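Local coordinates for tail fiber protein (Acinetobacter phage AM24, PDB 5W5P) that probably recognises, and as in related phage tailspikes may depolymerise, the capsular polysaccharide of its Acinetobacter baumannii host, at residues Y176-I181 / L242-Q247; C270-D275 / T343-T348. All blocks are in the same frame, centred on the assembly; numbering follows the deposited sequence.

Contact 1: Y176-I181 / L242-Q247; sequences YSNTGI and LVRATQ
Asn-178 and Arg-244 meet at the surface of a right-handed parallel beta-helix, where a loop between strands 172-175 and 182-184 faces the end of strand 241-244, two coils further on. Along the loop, Ser-177 comes first. Ser-177 OG accepts from Thr-179 N, an ST turn, and also from Gly-180 N at 2.8 Å; the two bonds fold the chain round the hydroxyl and hold the turn from which Asn-178 O and Thr-179 O face the other segment. Asn-178 then supplies the direct bond: its backbone O receives Arg-244 NH1 at 3.1 Å, with an N-H...O angle of 150° and the donor tilted from the carbonyl plane. Asn-178 OD1 also lies 2.9 Å from Arg-244 NH1, near the guanidinium plane, but the angle is too poor for a hydrogen bond; amide and guanidinium stand nearly perpendicular, 89° apart. The arginine chain extends from its strand and bends at chi3 (-66°), which swings the guanidinium beside the loop, with Arg-244 CD 3.5 Å from Asn-178 O. NH1 is shared with Gln-217 OE1, while NE forms a salt bridge with Asp-275 on the next coil. At Thr-179 the side chain leaves the backbone away from 242-247, and the carbonyl makes the contact instead: a water 2.7 Å from Thr-179 O can donate to it, and lies 3.0 Å from Arg-244 O, where any bond is weak.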
ATOM      1  N   TYR A 176     -17.254 -10.365  27.608  1.00 53.89           N
ATOM      2  CA  TYR A 176     -18.544 -11.065  27.613  1.00 52.76           C
ATOM      3  C   TYR A 176     -19.597 -10.061  27.146  1.00 51.66           C
ATOM      4  O   TYR A 176     -20.151  -9.310  27.952  1.00 47.03           O
ATOM      5  CB  TYR A 176     -18.874 -11.628  28.992  1.00 48.63           C
ATOM      6  CG  TYR A 176     -18.001 -12.786  29.405  1.00 49.78           C
ATOM      7  CD1 TYR A 176     -16.784 -12.571  30.040  1.00 46.97           C
ATOM      8  CD2 TYR A 176     -18.393 -14.096  29.165  1.00 53.59           C
ATOM      9  CE1 TYR A 176     -15.980 -13.625  30.423  1.00 47.26           C
ATOM     10  CE2 TYR A 176     -17.592 -15.160  29.542  1.00 56.26           C
ATOM     11  CZ  TYR A 176     -16.386 -14.915  30.173  1.00 55.29           C
ATOM     12  OH  TYR A 176     -15.583 -15.967  30.555  1.00 62.68           O
ATOM     13  N   SER A 177     -19.871 -10.056  25.842  1.00 50.54           N
ATOM     14  CA  SER A 177     -20.848  -9.126  25.291  1.00 46.66           C
ATOM     15  C   SER A 177     -21.244  -9.575  23.896  1.00 46.66           C
ATOM     16  O   SER A 177     -20.381  -9.914  23.079  1.00 45.44           O
ATOM     17  CB  SER A 177     -20.292  -7.700  25.246  1.00 46.56           C
ATOM     18  OG  SER A 177     -21.210  -6.822  24.619  1.00 49.40           O
ATOM     19  N   ASN A 178     -22.549  -9.566  23.629  1.00 46.38           N
ATOM     20  CA  ASN A 178     -23.084  -9.856  22.307  1.00 42.73           C
ATOM     21  C   ASN A 178     -23.082  -8.638  21.394  1.00 43.28           C
ATOM     22  O   ASN A 178     -23.280  -8.793  20.183  1.00 46.84           O
ATOM     23  CB  ASN A 178     -24.510 -10.400  22.431  1.00 45.49           C
ATOM     24  CG  ASN A 178     -24.952 -11.172  21.206  1.00 57.50           C
ATOM     25  OD1 ASN A 178     -24.126 -11.602  20.392  1.00 63.21           O
ATOM     26  ND2 ASN A 178     -26.262 -11.355  21.062  1.00 60.33           N
ATOM     27  N   THR A 179     -22.852  -7.441  21.934  1.00 44.70           N
ATOM     28  CA  THR A 179     -22.934  -6.207  21.161  1.00 47.10           C
ATOM     29  C   THR A 179     -21.659  -5.377  21.173  1.00 46.69           C
ATOM     30  O   THR A 179     -21.433  -4.615  20.231  1.00 37.99           O
ATOM     31  CB  THR A 179     -24.090  -5.331  21.672  1.00 51.38           C
ATOM     32  OG1 THR A 179     -23.816  -4.924  23.019  1.00 52.91           O
ATOM     33  CG2 THR A 179     -25.408  -6.095  21.631  1.00 41.56           C
ATOM     34  N   GLY A 180     -20.824  -5.501  22.205  1.00 45.30           N
ATOM     35  CA  GLY A 180     -19.613  -4.706  22.322  1.00 45.90           C
ATOM     36  C   GLY A 180     -19.418  -4.119  23.708  1.00 47.16           C
ATOM     37  O   GLY A 180     -20.233  -3.303  24.154  1.00 45.86           O
ATOM     38  N   ILE A 181     -18.348  -4.519  24.403  1.00 45.92           N
ATOM     39  CA  ILE A 181     -18.119  -4.011  25.752  1.00 46.01           C
ATOM     40  C   ILE A 181     -17.804  -2.525  25.748  1.00 42.38           C
ATOM     41  O   ILE A 181     -17.907  -1.872  26.793  1.00 48.16           O
ATOM     42  CB  ILE A 181     -16.985  -4.764  26.474  1.00 45.87           C
ATOM     43  CG1 ILE A 181     -15.773  -4.919  25.557  1.00 45.43           C
ATOM     44  CG2 ILE A 181     -17.476  -6.105  27.009  1.00 43.92           C
ATOM     45  CD1 ILE A 181     -14.477  -5.081  26.310  1.00 46.46           C
ATOM     46  N   LEU A 242     -14.197  -8.623  16.727  1.00 35.53           N
ATOM     47  CA  LEU A 242     -13.557  -7.392  17.175  1.00 34.30           C
ATOM     48  C   LEU A 242     -14.527  -6.222  17.068  1.00 42.55           C
ATOM     49  O   LEU A 242     -14.651  -5.415  17.999  1.00 46.47           O
ATOM     50  CB  LEU A 242     -12.291  -7.121  16.359  1.00 33.70           C
ATOM     51  CG  LEU A 242     -10.978  -7.726  16.858  1.00 41.16           C
ATOM     52  CD1 LEU A 242     -10.985  -9.253  16.769  1.00 34.18           C
ATOM     53  CD2 LEU A 242      -9.795  -7.144  16.085  1.00 35.43           C
ATOM     54  N   VAL A 243     -15.227  -6.120  15.939  1.00 38.59           N
ATOM     55  CA  VAL A 243     -16.224  -5.082  15.700  1.00 37.38           C
ATOM     56  C   VAL A 243     -17.509  -5.747  15.226  1.00 40.47           C
ATOM     57  O   VAL A 243     -17.475  -6.618  14.351  1.00 43.95           O
ATOM     58  CB  VAL A 243     -15.751  -4.045  14.660  1.00 36.57           C
ATOM     59  CG1 VAL A 243     -16.752  -2.896  14.567  1.00 34.01           C
ATOM     60  CG2 VAL A 243     -14.370  -3.528  15.012  1.00 33.33           C
ATOM     61  N   ARG A 244     -18.635  -5.335  15.799  1.00 39.73           N
ATOM     62  CA  ARG A 244     -19.940  -5.813  15.381  1.00 36.05           C
ATOM     63  C   ARG A 244     -20.876  -4.619  15.294  1.00 42.36           C
ATOM     64  O   ARG A 244     -20.757  -3.670  16.077  1.00 43.22           O
ATOM     65  CB  ARG A 244     -20.492  -6.868  16.354  1.00 36.83           C
ATOM     66  CG  ARG A 244     -21.903  -7.330  16.037  1.00 37.70           C
ATOM     67  CD  ARG A 244     -22.301  -8.550  16.852  1.00 39.00           C
ATOM     68  NE  ARG A 244     -21.508  -9.720  16.490  1.00 39.02           N
ATOM     69  CZ  ARG A 244     -21.433 -10.837  17.212  1.00 40.24           C
ATOM     70  NH1 ARG A 244     -22.121 -10.958  18.341  1.00 39.84           N
ATOM     71  NH2 ARG A 244     -20.672 -11.840  16.798  1.00 40.22           N
ATOM     72  N   ALA A 245     -21.783  -4.653  14.320  1.00 41.04           N
ATOM     73  CA  ALA A 245     -22.783  -3.604  14.164  1.00 40.03           C
ATOM     74  C   ALA A 245     -24.017  -4.218  13.520  1.00 42.34           C
ATOM     75  O   ALA A 245     -23.942  -4.698  12.385  1.00 45.71           O
ATOM     76  CB  ALA A 245     -22.239  -2.448  13.322  1.00 36.55           C
ATOM     77  N   THR A 246     -25.144  -4.219  14.245  1.00 42.64           N
ATOM     78  CA  THR A 246     -26.384  -4.811  13.751  1.00 47.12           C
ATOM     79  C   THR A 246     -27.586  -3.876  13.853  1.00 52.92           C
ATOM     80  O   THR A 246     -28.720  -4.336  13.686  1.00 41.70           O
ATOM     81  CB  THR A 246     -26.714  -6.115  14.497  1.00 45.29           C
ATOM     82  OG1 THR A 246     -27.237  -5.808  15.796  1.00 46.32           O
ATOM     83  CG2 THR A 246     -25.487  -7.006  14.636  1.00 39.75           C
ATOM     84  N   GLN A 247     -27.384  -2.586  14.126  1.00 52.40           N
ATOM     85  CA  GLN A 247     -28.514  -1.700  14.371  1.00 53.34           C
ATOM     86  C   GLN A 247     -28.771  -0.816  13.160  1.00 51.79           C
ATOM     87  O   GLN A 247     -27.931   0.042  12.841  1.00 47.61           O
ATOM     88  CB  GLN A 247     -28.270  -0.840  15.613  1.00 55.77           C
ATOM     89  CG  GLN A 247     -28.397  -1.593  16.928  1.00 59.61           C
ATOM     90  CD  GLN A 247     -29.767  -2.223  17.116  1.00 64.47           C
ATOM     91  OE1 GLN A 247     -30.788  -1.657  16.712  1.00 63.85           O
ATOM     92  NE2 GLN A 247     -29.798  -3.396  17.744  1.00 64.57           N
TER
HETATM   93  O   HOH W   1     -22.929  -4.432  17.943  1.00 42.10           O

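Contact 2: C270-D275 / T343-T348; sequences CNRIID and TGDLPT
The guanidinium of Arg-272 and the carboxylate of Asp-345 approach with their planes 72° apart, the two side chains crossing at about a right angle. A single pair of atoms does the touching: Arg-272 NH1 lies 3.4 Å from Asp-345 OD2, a long salt bridge with the oxygen placed obliquely to the guanidinium and no hydrogen bond between the two groups. A bend at chi2 (-84°), with the guanidinium turned at chi4, brings Arg-272 NH2 within 3.0 Å of Asn-271 O, the carbonyl of the preceding residue, to which it donates. That bond limits the rotation of the group. Both residues project from the outside of the parallel beta-helix, Arg-272 from strand 272-276 and Asp-345 from a type II' turn, Thr-343 to Leu-346, that leads into the short helix 346-349. Tyr-297, on 294-298, the next strand of the sheet, serves both: its ring makes a cation-pi contact with Arg-272, and its hydroxyl hydrogen-bonds to Asp-345 OD2. The other carboxylate oxygen is joined to the arginine through water, which accepts from Arg-272 NH2 at 2.9 Å in the guanidinium plane and donates a weak bond to Asp-345 OD1 at 3.3 Å.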
ATOM      1  N   CYS A 270     -10.236 -16.147  16.564  1.00 37.29           N
ATOM      2  CA  CYS A 270     -11.387 -15.256  16.561  1.00 43.60           C
ATOM      3  C   CYS A 270     -12.406 -15.727  15.529  1.00 46.33           C
ATOM      4  O   CYS A 270     -12.038 -16.219  14.459  1.00 49.19           O
ATOM      5  CB  CYS A 270     -10.958 -13.817  16.263  1.00 41.92           C
ATOM      6  SG  CYS A 270      -9.703 -13.156  17.398  1.00 42.27           S
ATOM      7  N   ASN A 271     -13.691 -15.592  15.864  1.00 48.11           N
ATOM      8  CA  ASN A 271     -14.743 -16.040  14.953  1.00 47.10           C
ATOM      9  C   ASN A 271     -14.898 -15.086  13.777  1.00 43.40           C
ATOM     10  O   ASN A 271     -15.130 -15.523  12.645  1.00 42.83           O
ATOM     11  CB  ASN A 271     -16.073 -16.178  15.696  1.00 51.01           C
ATOM     12  CG  ASN A 271     -16.088 -17.343  16.659  1.00 63.28           C
ATOM     13  OD1 ASN A 271     -15.458 -18.375  16.418  1.00 68.65           O
ATOM     14  ND2 ASN A 271     -16.809 -17.186  17.765  1.00 68.90           N
ATOM     15  N   ARG A 272     -14.808 -13.781  14.034  1.00 40.05           N
ATOM     16  CA  ARG A 272     -14.877 -12.762  12.998  1.00 42.32           C
ATOM     17  C   ARG A 272     -13.976 -11.605  13.394  1.00 44.66           C
ATOM     18  O   ARG A 272     -13.770 -11.338  14.581  1.00 49.82           O
ATOM     19  CB  ARG A 272     -16.303 -12.228  12.780  1.00 41.27           C
ATOM     20  CG  ARG A 272     -17.335 -13.271  12.401  1.00 42.33           C
ATOM     21  CD  ARG A 272     -17.333 -13.548  10.913  1.00 46.47           C
ATOM     22  NE  ARG A 272     -18.484 -14.365  10.527  1.00 50.74           N
ATOM     23  CZ  ARG A 272     -18.465 -15.691  10.457  1.00 46.45           C
ATOM     24  NH1 ARG A 272     -19.559 -16.351  10.102  1.00 45.19           N
ATOM     25  NH2 ARG A 272     -17.350 -16.357  10.738  1.00 44.59           N
ATOM     26  N   ILE A 273     -13.432 -10.924  12.388  1.00 40.39           N
ATOM     27  CA  ILE A 273     -12.783  -9.643  12.636  1.00 35.92           C
ATOM     28  C   ILE A 273     -13.821  -8.531  12.675  1.00 38.60           C
ATOM     29  O   ILE A 273     -13.910  -7.773  13.648  1.00 43.48           O
ATOM     30  CB  ILE A 273     -11.703  -9.370  11.573  1.00 34.63           C
ATOM     31  CG1 ILE A 273     -10.659 -10.487  11.562  1.00 35.37           C
ATOM     32  CG2 ILE A 273     -11.037  -8.036  11.832  1.00 36.08           C
ATOM     33  CD1 ILE A 273      -9.602 -10.319  10.477  1.00 34.60           C
ATOM     34  N   ILE A 274     -14.630  -8.431  11.624  1.00 37.55           N
ATOM     35  CA  ILE A 274     -15.746  -7.498  11.552  1.00 37.03           C
ATOM     36  C   ILE A 274     -16.999  -8.297  11.225  1.00 37.60           C
ATOM     37  O   ILE A 274     -16.989  -9.132  10.315  1.00 36.86           O
ATOM     38  CB  ILE A 274     -15.512  -6.397  10.497  1.00 35.63           C
ATOM     39  CG1 ILE A 274     -14.287  -5.558  10.865  1.00 33.51           C
ATOM     40  CG2 ILE A 274     -16.748  -5.520  10.357  1.00 34.81           C
ATOM     41  CD1 ILE A 274     -14.050  -4.390   9.926  1.00 34.14           C
ATOM     42  N   ASP A 275     -18.071  -8.051  11.973  1.00 38.94           N
ATOM     43  CA  ASP A 275     -19.331  -8.773  11.813  1.00 41.04           C
ATOM     44  C   ASP A 275     -20.445  -7.751  11.598  1.00 42.02           C
ATOM     45  O   ASP A 275     -20.956  -7.177  12.564  1.00 42.94           O
ATOM     46  CB  ASP A 275     -19.602  -9.652  13.030  1.00 42.39           C
ATOM     47  CG  ASP A 275     -20.843 -10.500  12.872  1.00 45.38           C
ATOM     48  OD1 ASP A 275     -21.460 -10.851  13.902  1.00 47.75           O
ATOM     49  OD2 ASP A 275     -21.198 -10.819  11.720  1.00 46.76           O
ATOM     50  N   THR A 343     -11.018 -24.045   7.387  1.00 50.22           N
ATOM     51  CA  THR A 343     -11.942 -24.118   8.516  1.00 46.11           C
ATOM     52  C   THR A 343     -12.943 -22.975   8.383  1.00 45.23           C
ATOM     53  O   THR A 343     -12.977 -22.277   7.364  1.00 42.60           O
ATOM     54  CB  THR A 343     -11.191 -24.087   9.853  1.00 46.67           C
ATOM     55  OG1 THR A 343     -12.134 -24.093  10.934  1.00 41.84           O
ATOM     56  CG2 THR A 343     -10.309 -22.851   9.952  1.00 40.13           C
ATOM     57  N   GLY A 344     -13.778 -22.797   9.408  1.00 40.73           N
ATOM     58  CA  GLY A 344     -14.822 -21.787   9.333  1.00 42.17           C
ATOM     59  C   GLY A 344     -15.820 -22.102   8.235  1.00 44.66           C
ATOM     60  O   GLY A 344     -16.247 -23.247   8.060  1.00 49.14           O
ATOM     61  N   ASP A 345     -16.194 -21.074   7.473  1.00 44.87           N
ATOM     62  CA  ASP A 345     -17.105 -21.235   6.345  1.00 46.98           C
ATOM     63  C   ASP A 345     -16.389 -21.592   5.047  1.00 48.77           C
ATOM     64  O   ASP A 345     -17.059 -21.843   4.037  1.00 49.32           O
ATOM     65  CB  ASP A 345     -17.929 -19.957   6.136  1.00 50.07           C
ATOM     66  CG  ASP A 345     -18.808 -19.618   7.332  1.00 55.66           C
ATOM     67  OD1 ASP A 345     -19.167 -20.538   8.095  1.00 57.50           O
ATOM     68  OD2 ASP A 345     -19.143 -18.426   7.505  1.00 57.33           O
ATOM     69  N   LEU A 346     -15.055 -21.617   5.046  1.00 47.74           N
ATOM     70  CA  LEU A 346     -14.322 -21.947   3.827  1.00 45.52           C
ATOM     71  C   LEU A 346     -14.702 -23.294   3.221  1.00 46.26           C
ATOM     72  O   LEU A 346     -14.824 -23.362   1.985  1.00 44.91           O
ATOM     73  CB  LEU A 346     -12.811 -21.887   4.089  1.00 43.33           C
ATOM     74  CG  LEU A 346     -11.932 -21.568   2.879  1.00 41.24           C
ATOM     75  CD1 LEU A 346     -10.690 -20.827   3.317  1.00 37.34           C
ATOM     76  CD2 LEU A 346     -11.560 -22.831   2.115  1.00 42.02           C
ATOM     77  N   PRO A 347     -14.878 -24.383   3.979  1.00 43.89           N
ATOM     78  CA  PRO A 347     -15.298 -25.641   3.339  1.00 42.32           C
ATOM     79  C   PRO A 347     -16.658 -25.567   2.660  1.00 42.67           C
ATOM     80  O   PRO A 347     -16.930 -26.382   1.771  1.00 56.28           O
ATOM     81  CB  PRO A 347     -15.302 -26.641   4.500  1.00 43.47           C
ATOM     82  CG  PRO A 347     -14.334 -26.078   5.474  1.00 42.82           C
ATOM     83  CD  PRO A 347     -14.521 -24.595   5.395  1.00 43.38           C
ATOM     84  N   THR A 348     -17.515 -24.617   3.033  1.00 42.28           N
ATOM     85  CA  THR A 348     -18.818 -24.495   2.386  1.00 44.85           C
ATOM     86  C   THR A 348     -18.801 -23.475   1.246  1.00 42.27           C
ATOM     87  O   THR A 348     -19.251 -23.775   0.138  1.00 43.78           O
ATOM     88  CB  THR A 348     -19.890 -24.123   3.414  1.00 48.70           C
ATOM     89  OG1 THR A 348     -20.023 -25.181   4.370  1.00 53.63           O
ATOM     90  CG2 THR A 348     -21.232 -23.913   2.726  1.00 43.60           C
TER
HETATM   91  O   HOH W   2     -17.772 -19.200  10.733  1.00 55.67           O

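From the N terminus, contact 1 opens at 176-181 and closes at 242-247, 60 residues later; contact 2 then opens at 270-275 and closes at 343-348, after another 67. The loops follow in series, neither nesting nor crossing, and their centres lie about 16 Å apart on the same side of the chain's centre. Strands 241-244 and 272-276, neighbours in one parallel sheet, join them: besides the arginine-aspartate bridge, Val-243 O probably accepts from Asp-275 N at 2.8 Å, and Leu-242 CB packs 3.2 Å from Ile-273 O. Together they connect an early loop of the beta-helix, by way of this sheet, to the turn before helix 346-349.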